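Local coordinates for galactose-binding like protein (PDB 7M1A), which probably binds or helps degrade carbohydrate as a SusE-like protein of a gut Bacteroides, this chain being its calcium-binding, galactose-binding-like C-terminal domain, at residues A75-E79 with K80-N84; D131-E134 with A135-G139; N143-L146 with D147-R150. One frame throughout, in Å; residues are numbered along the deposited sequence.

Contact 1. Residues A75-E79 with K80-N84; sequences AIQDE and KHFYN. With EDO (1,2-ethanediol), chain C; EDO (1,2-ethanediol), chain E.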
ATOM      1  N   ALA A  75      -0.486  -1.508  20.786  1.00  6.39           N
ATOM      2  CA  ALA A  75      -0.475  -0.060  20.733  1.00  7.34           C
ATOM      3  C   ALA A  75       0.975   0.461  20.648  1.00  7.36           C
ATOM      4  O   ALA A  75       1.933  -0.205  21.071  1.00  8.29           O
ATOM      5  CB  ALA A  75      -1.198   0.519  21.956  1.00  9.01           C
ATOM      6  N   ILE A  76       1.119   1.669  20.085  1.00  8.09           N
ATOM      7  CA  ILE A  76       2.447   2.300  20.058  1.00  7.95           C
ATOM      8  C   ILE A  76       2.909   2.439  21.531  1.00  8.22           C
ATOM      9  O   ILE A  76       2.122   2.753  22.445  1.00  9.48           O
ATOM     10  CB  ILE A  76       2.328   3.674  19.355  1.00  7.94           C
ATOM     11  CG1 ILE A  76       1.961   3.480  17.863  1.00  9.59           C
ATOM     12  CG2 ILE A  76       3.600   4.544  19.531  1.00 10.87           C
ATOM     13  CD1 ILE A  76       1.465   4.771  17.197  1.00 10.61           C
ATOM     14  N   GLN A  77       4.156   2.028  21.789  1.00  9.05           N
ATOM     15  CA  GLN A  77       4.588   1.645  23.160  1.00 10.02           C
ATOM     16  C   GLN A  77       5.126   2.791  24.042  1.00 12.15           C
ATOM     17  O   GLN A  77       6.299   2.817  24.496  1.00 13.81           O
ATOM     18  CB  GLN A  77       5.633   0.528  23.018  1.00 11.65           C
ATOM     19  CG  GLN A  77       5.097  -0.783  22.405  1.00 11.19           C
ATOM     20  CD  GLN A  77       4.241  -1.580  23.372  1.00 12.11           C
ATOM     21  OE1 GLN A  77       2.989  -1.821  23.208  1.00 13.80           O
ATOM     22  NE2 GLN A  77       4.935  -2.088  24.360  1.00 13.68           N
ATOM     23  N   ASP A  78       4.244   3.768  24.244  1.00 11.07           N
ATOM     24  CA  ASP A  78       4.618   4.852  25.146  1.00 11.61           C
ATOM     25  C   ASP A  78       3.374   5.415  25.838  1.00 11.32           C
ATOM     26  O   ASP A  78       2.234   5.047  25.465  1.00 14.61           O
ATOM     27  CB  ASP A  78       5.353   5.945  24.361  1.00 12.04           C
ATOM     28  CG  ASP A  78       4.644   6.434  23.106  1.00 10.82           C
ATOM     29  OD1 ASP A  78       3.429   6.530  23.115  1.00 13.85           O
ATOM     30  OD2 ASP A  78       5.353   6.671  22.108  1.00 13.51           O
ATOM     31  N   GLU A  79       3.622   6.248  26.882  1.00 13.43           N
ATOM     32  CA  GLU A  79       2.463   6.661  27.665  1.00 16.82           C
ATOM     33  C   GLU A  79       1.489   7.526  26.884  1.00 15.88           C
ATOM     34  O   GLU A  79       0.269   7.455  27.162  1.00 19.95           O
ATOM     35  CB  GLU A  79       2.931   7.435  28.877  1.00 22.37           C
ATOM     36  CG  GLU A  79       3.587   6.502  29.885  1.00 29.27           C
ATOM     37  CD  GLU A  79       3.980   7.207  31.169  1.00 39.52           C
ATOM     38  OE1 GLU A  79       4.484   6.513  32.087  1.00 46.30           O
ATOM     39  OE2 GLU A  79       3.776   8.461  31.225  1.00 58.24           O
ATOM     40  N   LYS A  80       1.981   8.214  25.842  1.00 14.13           N
ATOM     41  CA  LYS A  80       1.109   9.025  24.993  1.00 14.68           C
ATOM     42  C   LYS A  80       0.019   8.132  24.365  1.00 13.38           C
ATOM     43  O   LYS A  80      -1.119   8.572  24.209  1.00 14.55           O
ATOM     44  CB  LYS A  80       1.943   9.716  23.907  1.00 16.71           C
ATOM     45  CG  LYS A  80       1.078  10.483  22.936  1.00 20.03           C
ATOM     46  CD  LYS A  80       1.862  11.151  21.808  1.00 20.57           C
ATOM     47  CE  LYS A  80       1.007  12.203  21.114  1.00 32.20           C
ATOM     48  NZ  LYS A  80       1.654  12.879  19.959  1.00 31.48           N
ATOM     49  N   HIS A  81       0.332   6.868  24.065  1.00 10.54           N
ATOM     50  CA  HIS A  81      -0.552   5.979  23.321  1.00 10.44           C
ATOM     51  C   HIS A  81      -1.189   4.892  24.182  1.00  9.65           C
ATOM     52  O   HIS A  81      -2.157   4.296  23.752  1.00 12.24           O
ATOM     53  CB  HIS A  81       0.158   5.406  22.087  1.00  9.73           C
ATOM     54  CG  HIS A  81       0.531   6.466  21.117  1.00 10.14           C
ATOM     55  ND1 HIS A  81       1.752   7.012  21.166  1.00 10.14           N
ATOM     56  CD2 HIS A  81      -0.097   6.974  20.010  1.00 11.54           C
ATOM     57  CE1 HIS A  81       1.887   7.897  20.174  1.00 10.97           C
ATOM     58  NE2 HIS A  81       0.769   7.903  19.437  1.00 12.27           N
ATOM     59  N   PHE A  82      -0.675   4.574  25.371  1.00 12.36           N
ATOM     60  CA  PHE A  82      -1.272   3.496  26.154  1.00 10.76           C
ATOM     61  C   PHE A  82      -2.662   3.930  26.651  1.00  9.91           C
ATOM     62  O   PHE A  82      -2.780   4.899  27.430  1.00 12.29           O
ATOM     63  CB  PHE A  82      -0.395   3.146  27.363  1.00 10.91           C
ATOM     64  CG  PHE A  82       0.915   2.459  27.076  1.00 12.59           C
ATOM     65  CD1 PHE A  82       1.063   1.633  25.982  1.00 12.77           C
ATOM     66  CD2 PHE A  82       2.000   2.589  27.935  1.00 18.43           C
ATOM     67  CE1 PHE A  82       2.235   0.914  25.766  1.00 15.42           C
ATOM     68  CE2 PHE A  82       3.189   1.888  27.719  1.00 21.95           C
ATOM     69  CZ  PHE A  82       3.330   1.069  26.603  1.00 17.08           C
ATOM     70  N   TYR A  83      -3.725   3.250  26.193  1.00  9.89           N
ATOM     71  CA  TYR A  83      -5.089   3.585  26.577  1.00 10.65           C
ATOM     72  C   TYR A  83      -5.356   5.085  26.395  1.00 10.59           C
ATOM     73  O   TYR A  83      -5.980   5.759  27.264  1.00 11.82           O
ATOM     74  CB  TYR A  83      -5.348   3.188  28.045  1.00 11.38           C
ATOM     75  CG  TYR A  83      -4.767   1.852  28.393  1.00  9.33           C
ATOM     76  CD1 TYR A  83      -5.407   0.653  28.060  1.00  9.93           C
ATOM     77  CD2 TYR A  83      -3.535   1.775  29.033  1.00 11.36           C
ATOM     78  CE1 TYR A  83      -4.840  -0.592  28.373  1.00  9.40           C
ATOM     79  CE2 TYR A  83      -2.956   0.539  29.334  1.00 11.94           C
ATOM     80  CZ  TYR A  83      -3.592  -0.633  29.004  1.00 10.06           C
ATOM     81  OH  TYR A  83      -3.087  -1.841  29.324  1.00 12.37           O
ATOM     82  N   ASN A  84      -4.856   5.625  25.255  1.00  9.90           N
ATOM     83  CA  ASN A  84      -4.919   7.069  25.061  1.00 11.25           C
ATOM     84  C   ASN A  84      -4.799   7.302  23.547  1.00 10.01           C
ATOM     85  O   ASN A  84      -4.599   6.382  22.742  1.00 10.75           O
ATOM     86  CB  ASN A  84      -3.770   7.728  25.860  1.00 13.70           C
ATOM     87  CG  ASN A  84      -4.115   9.134  26.338  1.00 15.06           C
ATOM     88  OD1 ASN A  84      -4.903   9.836  25.698  1.00 15.54           O
ATOM     89  ND2 ASN A  84      -3.550   9.528  27.478  1.00 16.64           N
TER
HETATM   90  C1  EDO C 401       2.696   9.954  16.763  1.00 22.87           C
HETATM   91  O1  EDO C 401       2.694   8.561  16.942  1.00 24.64           O
HETATM   92  C2  EDO C 401       1.322  10.138  16.402  1.00 19.60           C
HETATM   93  O2  EDO C 401       0.451   9.778  17.446  1.00 21.60           O
HETATM   94  C1  EDO E 403      -2.621  12.089  17.398  1.00 22.77           C
HETATM   95  O1  EDO E 403      -2.062  10.800  17.366  1.00 23.38           O
HETATM   96  C2  EDO E 403      -1.923  12.965  18.417  1.00 27.45           C
HETATM   97  O2  EDO E 403      -0.603  12.649  18.197  1.00 35.02           O
HETATM   98  O   HOH W   1      -1.926   7.394  28.977  1.00 18.22           O
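Asp78 and His81 are joined by a short, nearly straight hydrogen bond in which His81 ND1 donates to the syn lone pair of Asp78 OD1 (2.6 Å, 171°), which lies in the imidazole plane. With CG set between the backbone N and the carbonyl carbon (chi1 51°), Asp78 turns its carboxylate back toward His81, and OD2 takes a bond from the backbone N of Asp37. The other imidazole nitrogen, His81 NE2, is hydrogen-bonded to O2 of a bound ethanediol (2.8 Å). Ile76 CG2 sits over one ring face in a CH-pi contact and Lys80 CG lies on the opposite one. Asp78 O is gripped twice: His81 N reaches it from above the carbonyl plane at 3.0 Å, and Phe82 N arrives almost in line with the C=O bond at 2.9 Å, while the Phe82 ring lays one face against it. Replacing His81 by an alanine would probably cost Asp78 OD1 its strong donor and open a gap under Ile76 CG2, leaving the carboxylate held mainly by the backbone N of Asp37. A type II beta turn runs from His81 to Asn84, and Asn84 ND2 donates a proton to a water 2.8 Å from Glu79 O. The loop joins strands 70-74 and 88-96; Ile76 and His81 rest on Cys169 of strand 169-176, with Ile76 also touching the calcium ligand Thr171, and Phe82 packs on helix 130-138.

Contact 2. Residues D131-E134 with A135-G139; sequences DDIE and AAKIG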
ATOM      1  N   ASP A 131       0.258  -2.476  36.281  1.00 16.13           N
ATOM      2  CA  ASP A 131      -0.546  -3.488  35.603  1.00 14.46           C
ATOM      3  C   ASP A 131      -0.951  -3.011  34.199  1.00 14.88           C
ATOM      4  O   ASP A 131      -0.946  -3.767  33.200  1.00 16.25           O
ATOM      5  CB  ASP A 131      -1.788  -3.889  36.402  1.00 19.64           C
ATOM      6  CG  ASP A 131      -1.555  -4.878  37.508  1.00 26.68           C
ATOM      7  OD1 ASP A 131      -0.416  -5.377  37.610  1.00 29.87           O
ATOM      8  OD2 ASP A 131      -2.506  -5.082  38.277  1.00 41.29           O
ATOM      9  N   ASP A 132      -1.344  -1.746  34.076  1.00 14.33           N
ATOM     10  CA  ASP A 132      -1.818  -1.214  32.805  1.00 12.36           C
ATOM     11  C   ASP A 132      -0.636  -1.273  31.807  1.00 11.80           C
ATOM     12  O   ASP A 132      -0.772  -1.626  30.593  1.00 13.38           O
ATOM     13  CB  ASP A 132      -2.160   0.246  32.963  1.00 13.45           C
ATOM     14  CG  ASP A 132      -3.406   0.457  33.795  1.00 12.80           C
ATOM     15  OD1 ASP A 132      -4.187  -0.517  33.879  1.00 14.42           O
ATOM     16  OD2 ASP A 132      -3.567   1.619  34.343  1.00 16.82           O
ATOM     17  N   ILE A 133       0.568  -0.941  32.293  1.00 12.54           N
ATOM     18  CA  ILE A 133       1.765  -0.925  31.443  1.00 10.58           C
ATOM     19  C   ILE A 133       2.117  -2.360  31.001  1.00 13.19           C
ATOM     20  O   ILE A 133       2.428  -2.657  29.838  1.00 12.85           O
ATOM     21  CB  ILE A 133       2.951  -0.111  32.045  1.00 14.96           C
ATOM     22  CG1 ILE A 133       2.596   1.383  32.164  1.00 18.71           C
ATOM     23  CG2 ILE A 133       4.198  -0.275  31.195  1.00 16.66           C
ATOM     24  CD1 ILE A 133       3.529   2.233  33.029  1.00 21.43           C
ATOM     25  N   GLU A 134       2.149  -3.299  31.949  1.00 13.36           N
ATOM     26  CA  GLU A 134       2.478  -4.679  31.639  1.00 12.99           C
ATOM     27  C   GLU A 134       1.504  -5.201  30.590  1.00 12.12           C
ATOM     28  O   GLU A 134       1.976  -5.829  29.603  1.00 12.68           O
ATOM     29  CB  GLU A 134       2.341  -5.538  32.921  1.00 14.40           C
ATOM     30  CG  GLU A 134       2.627  -7.025  32.644  1.00 16.19           C
ATOM     31  CD  GLU A 134       2.128  -7.962  33.742  1.00 19.67           C
ATOM     32  OE1 GLU A 134       0.900  -8.017  33.980  1.00 25.27           O
ATOM     33  OE2 GLU A 134       2.966  -8.698  34.281  1.00 19.29           O
ATOM     34  N   ALA A 135       0.212  -4.883  30.746  1.00 12.02           N
ATOM     35  CA  ALA A 135      -0.758  -5.430  29.791  1.00 12.32           C
ATOM     36  C   ALA A 135      -0.470  -4.879  28.394  1.00 11.73           C
ATOM     37  O   ALA A 135      -0.660  -5.597  27.383  1.00 11.93           O
ATOM     38  CB  ALA A 135      -2.197  -5.180  30.236  1.00 13.16           C
ATOM     39  N   ALA A 136      -0.118  -3.589  28.306  1.00 10.58           N
ATOM     40  CA  ALA A 136       0.132  -2.984  27.025  1.00  9.68           C
ATOM     41  C   ALA A 136       1.389  -3.545  26.342  1.00  9.75           C
ATOM     42  O   ALA A 136       1.402  -3.604  25.097  1.00 10.08           O
ATOM     43  CB  ALA A 136       0.122  -1.470  27.175  1.00 12.76           C
ATOM     44  N   LYS A 137       2.452  -3.931  27.078  1.00  9.88           N
ATOM     45  CA  LYS A 137       3.586  -4.644  26.481  1.00 10.92           C
ATOM     46  C   LYS A 137       3.167  -6.024  26.031  1.00 10.94           C
ATOM     47  O   LYS A 137       3.732  -6.444  25.020  1.00 12.53           O
ATOM     48  CB  LYS A 137       4.779  -4.718  27.459  1.00 13.17           C
ATOM     49  CG  LYS A 137       5.110  -3.359  27.990  1.00 15.56           C
ATOM     50  CD  LYS A 137       6.310  -3.303  28.945  1.00 17.64           C
ATOM     51  CE  LYS A 137       6.830  -1.891  29.048  1.00 22.87           C
ATOM     52  NZ  LYS A 137       7.796  -1.784  30.168  1.00 32.64           N
ATOM     53  N   ILE A 138       2.224  -6.726  26.724  1.00  9.57           N
ATOM     54  CA  ILE A 138       1.851  -8.069  26.313  1.00  9.14           C
ATOM     55  C   ILE A 138       1.015  -7.980  25.017  1.00  9.56           C
ATOM     56  O   ILE A 138       1.042  -8.884  24.190  1.00  9.71           O
ATOM     57  CB  ILE A 138       1.037  -8.765  27.421  1.00 10.90           C
ATOM     58  CG1 ILE A 138       1.998  -9.040  28.600  1.00 12.60           C
ATOM     59  CG2 ILE A 138       0.322 -10.027  26.909  1.00 15.32           C
ATOM     60  CD1 ILE A 138       1.326  -9.372  29.937  1.00 15.77           C
ATOM     61  N   GLY A 139       0.259  -6.867  24.842  1.00  8.91           N
ATOM     62  CA  GLY A 139      -0.615  -6.717  23.678  1.00  7.51           C
ATOM     63  C   GLY A 139      -2.029  -7.306  23.885  1.00  8.27           C
ATOM     64  O   GLY A 139      -2.176  -8.221  24.707  1.00 10.16           O
TER
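The flat carboxylate of Glu134 lies over the methyl end of Ile138: CD1 of Ile138 sits beneath one face of the group, 4.1 Å from Glu134 CD. CG of Glu134 stands anti to the backbone N (chi1 178°), which runs the chain alongside Ile138, both side chains pointing the same way. The flat peptide groups are engaged differently: Ile138 N meets Glu134 O in the carbonyl plane at 3.0 Å, whereas Ala135 N and Ala136 N approach Asp131 O and Asp132 O from positions tilted out of theirs. One residue earlier, Lys137 runs extended beside Ile133, its CE 3.8 Å from Ile133 CG2, and its CG presses to 3.3 Å on Ile133 O, the carbonyl that also accepts from Lys137 N.

These i to i+4 bonds are the regular ladder of a short alpha-helix, 130-138, which precedes strand 140-143. Near its start Asp132 OD2 accepts from Ser121 OG and from the backbone N of Thr129; the latter bond resembles the backward half of a capping box. Asp132 O serves both Ala136 N and the hydroxyl of Tyr83, a residue of the loop that covers this side of the helix. At the far end Gly139 N still reaches Ala135 O at 3.0 Å, but Gly139 itself leaves helical angles with a positive phi (88°), a backbone shape in which a side chain would collide with the carbonyl oxygen of Ile138.

Contact 3. Residues N143-L146 with D147-R150; sequences NVPL and DMPR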
ATOM      1  N   ASN A 143      -7.763 -15.928  21.013  1.00  7.12           N
ATOM      2  CA  ASN A 143      -7.841 -17.152  20.232  1.00  7.35           C
ATOM      3  C   ASN A 143      -8.994 -17.030  19.237  1.00  9.43           C
ATOM      4  O   ASN A 143     -10.053 -16.526  19.527  1.00 12.31           O
ATOM      5  CB  ASN A 143      -8.199 -18.315  21.201  1.00  7.52           C
ATOM      6  CG  ASN A 143      -7.034 -18.532  22.174  1.00  7.11           C
ATOM      7  OD1 ASN A 143      -5.836 -18.436  21.853  1.00 10.90           O
ATOM      8  ND2 ASN A 143      -7.335 -18.874  23.425  1.00  7.89           N
ATOM      9  N   VAL A 144      -8.742 -17.495  18.012  1.00  9.43           N
ATOM     10  CA  VAL A 144      -9.797 -17.470  16.983  1.00  8.78           C
ATOM     11  C   VAL A 144     -10.616 -18.741  17.074  1.00 11.20           C
ATOM     12  O   VAL A 144     -10.023 -19.807  17.111  1.00 14.29           O
ATOM     13  CB  VAL A 144      -9.066 -17.318  15.631  1.00  9.83           C
ATOM     14  CG1 VAL A 144     -10.081 -17.441  14.509  1.00 11.44           C
ATOM     15  CG2 VAL A 144      -8.250 -16.036  15.489  1.00 12.54           C
ATOM     16  N   PRO A 145     -11.975 -18.662  17.169  1.00 14.04           N
ATOM     17  CA  PRO A 145     -12.760 -19.903  17.297  1.00 13.01           C
ATOM     18  C   PRO A 145     -12.436 -20.899  16.195  1.00 12.61           C
ATOM     19  O   PRO A 145     -12.296 -20.475  15.030  1.00 13.68           O
ATOM     20  CB  PRO A 145     -14.187 -19.397  17.196  1.00 15.53           C
ATOM     21  CG  PRO A 145     -14.093 -17.964  17.738  1.00 19.76           C
ATOM     22  CD  PRO A 145     -12.769 -17.419  17.227  1.00 11.65           C
ATOM     23  N   LEU A 146     -12.500 -22.214  16.488  1.00 11.13           N
ATOM     24  CA  LEU A 146     -12.289 -23.319  15.519  1.00 11.76           C
ATOM     25  C   LEU A 146     -13.411 -23.365  14.484  1.00 12.00           C
ATOM     26  O   LEU A 146     -13.100 -23.763  13.355  1.00 18.34           O
ATOM     27  CB  LEU A 146     -12.286 -24.652  16.299  1.00 17.08           C
ATOM     28  CG  LEU A 146     -12.047 -25.909  15.473  1.00 20.34           C
ATOM     29  CD1 LEU A 146     -10.614 -25.945  14.966  1.00 25.90           C
ATOM     30  CD2 LEU A 146     -12.329 -27.149  16.290  1.00 27.52           C
ATOM     31  N   ASP A 147     -14.570 -22.794  14.719  1.00 11.13           N
ATOM     32  CA  ASP A 147     -15.564 -22.805  13.639  1.00 15.99           C
ATOM     33  C   ASP A 147     -15.411 -21.684  12.630  1.00 20.66           C
ATOM     34  O   ASP A 147     -16.167 -21.661  11.662  1.00 16.49           O
ATOM     35  CB  ASP A 147     -16.965 -22.815  14.222  1.00 21.82           C
ATOM     36  CG  ASP A 147     -17.407 -21.571  14.942  1.00 24.88           C
ATOM     37  OD1 ASP A 147     -16.661 -20.555  15.019  1.00 27.63           O
ATOM     38  OD2 ASP A 147     -18.591 -21.642  15.374  1.00 29.66           O
HETATM   39  N   MSE A 148     -14.404 -20.808  12.754  1.00 15.09           N
HETATM   40  CA  MSE A 148     -14.195 -19.825  11.688  1.00 12.47           C
HETATM   41  C   MSE A 148     -13.636 -20.507  10.446  1.00 13.80           C
HETATM   42  O   MSE A 148     -12.834 -21.412  10.581  1.00 14.62           O
HETATM   43  CB  MSE A 148     -13.189 -18.787  12.248  1.00 10.13           C
HETATM   44  CG  MSE A 148     -13.899 -17.877  13.317  1.00 14.81           C
HETATM   45 SE   MSE A 148     -15.493 -16.919  12.693  0.73 11.71          SE
HETATM   46  CE  MSE A 148     -15.707 -16.431  10.871  1.00 24.69           C
ATOM     47  N   PRO A 149     -13.971 -19.989   9.222  1.00 13.70           N
ATOM     48  CA  PRO A 149     -13.400 -20.545   8.005  1.00 12.25           C
ATOM     49  C   PRO A 149     -11.941 -20.126   7.877  1.00  9.70           C
ATOM     50  O   PRO A 149     -11.460 -19.127   8.465  1.00 10.08           O
ATOM     51  CB  PRO A 149     -14.133 -19.848   6.856  1.00 15.02           C
ATOM     52  CG  PRO A 149     -14.655 -18.534   7.501  1.00 13.62           C
ATOM     53  CD  PRO A 149     -14.864 -18.839   8.975  1.00 15.01           C
ATOM     54  N   ARG A 150     -11.219 -20.872   7.014  1.00 10.46           N
ATOM     55  CA  ARG A 150      -9.902 -20.409   6.585  1.00  9.41           C
ATOM     56  C   ARG A 150     -10.028 -19.102   5.823  1.00 11.56           C
ATOM     57  O   ARG A 150     -11.019 -18.863   5.111  1.00 10.57           O
ATOM     58  CB  ARG A 150      -9.176 -21.421   5.688  1.00 10.24           C
ATOM     59  CG  ARG A 150      -8.870 -22.729   6.394  1.00 12.71           C
ATOM     60  CD  ARG A 150      -7.708 -23.498   5.774  1.00 13.28           C
ATOM     61  NE  ARG A 150      -8.088 -23.981   4.491  1.00 14.66           N
ATOM     62  CZ  ARG A 150      -7.216 -24.578   3.655  1.00 16.98           C
ATOM     63  NH1 ARG A 150      -5.923 -24.701   3.918  1.00 23.93           N
ATOM     64  NH2 ARG A 150      -7.642 -25.006   2.488  1.00 20.64           N
TER
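Asp147 reaches back over the corner to Pro145: OD1 of Asp147 comes to 3.5 Å from Pro145 CB, a van der Waals contact. Its CG is placed between the backbone N and the carbonyl carbon (chi1 68°), which brings the carboxylate round to the proline.

Met148, present as selenomethionine, folds back on Pro145 and Val144. Its backbone N gives a nearly straight hydrogen bond to Pro145 O (3.1 Å, 166°), coming from well above the carbonyl plane. The side chain then follows the same carbonyl, with CB of Met148 3.4 Å from Pro145 O. CG of Met148 lies 4.0 Å from Val144 CG1, which meets it at about a right angle, and 4.1 Å from Pro145 CD, beside which it runs in the same direction. Beyond CG the chain bends, leading the selenium end away from Pro145; the side chain also rests on Val110 and Leu112 of strand 110-116, while Val144 packs on Leu113 of the same strand.

Leu146 shares the exposed corner with Asp147. Its CG stands anti to the backbone N (chi1 -179°), leading the branch away from the turn. Lys67 NZ hydrogen-bonds to both Leu146 O and Met148 O, tying two of the carbonyls of this corner to one amine. Pro145 to Met148 is a type I beta turn, part of the loop carrying the chain from strand 140-143 of one sheet to strand 151-158 of the other, as expected of a galactose-binding-like beta-sandwich.

Overall arrangement
The three contacts come in series along the chain. Contacts 1 and 2 are neighbours, their centres about 10 Å apart: the loop after strand 70-74 is laid against helix 130-138, some fifty residues on. Contact 3 is remote, its centre about 29 Å from that of contact 1 and about 26 Å from that of contact 2. Strand 140-143 connects helix 130-138 to this far turn, and pairs with strand 70-74, which leads into contact 1. The four-stranded sheet thus lies between contacts 1 and 2 at one end and contact 3 at the other. Contact 1 comes nearest the calcium ion, the side chain of Ile76 being about 8 Å from it, against about 14 Å for Lys137 of contact 2.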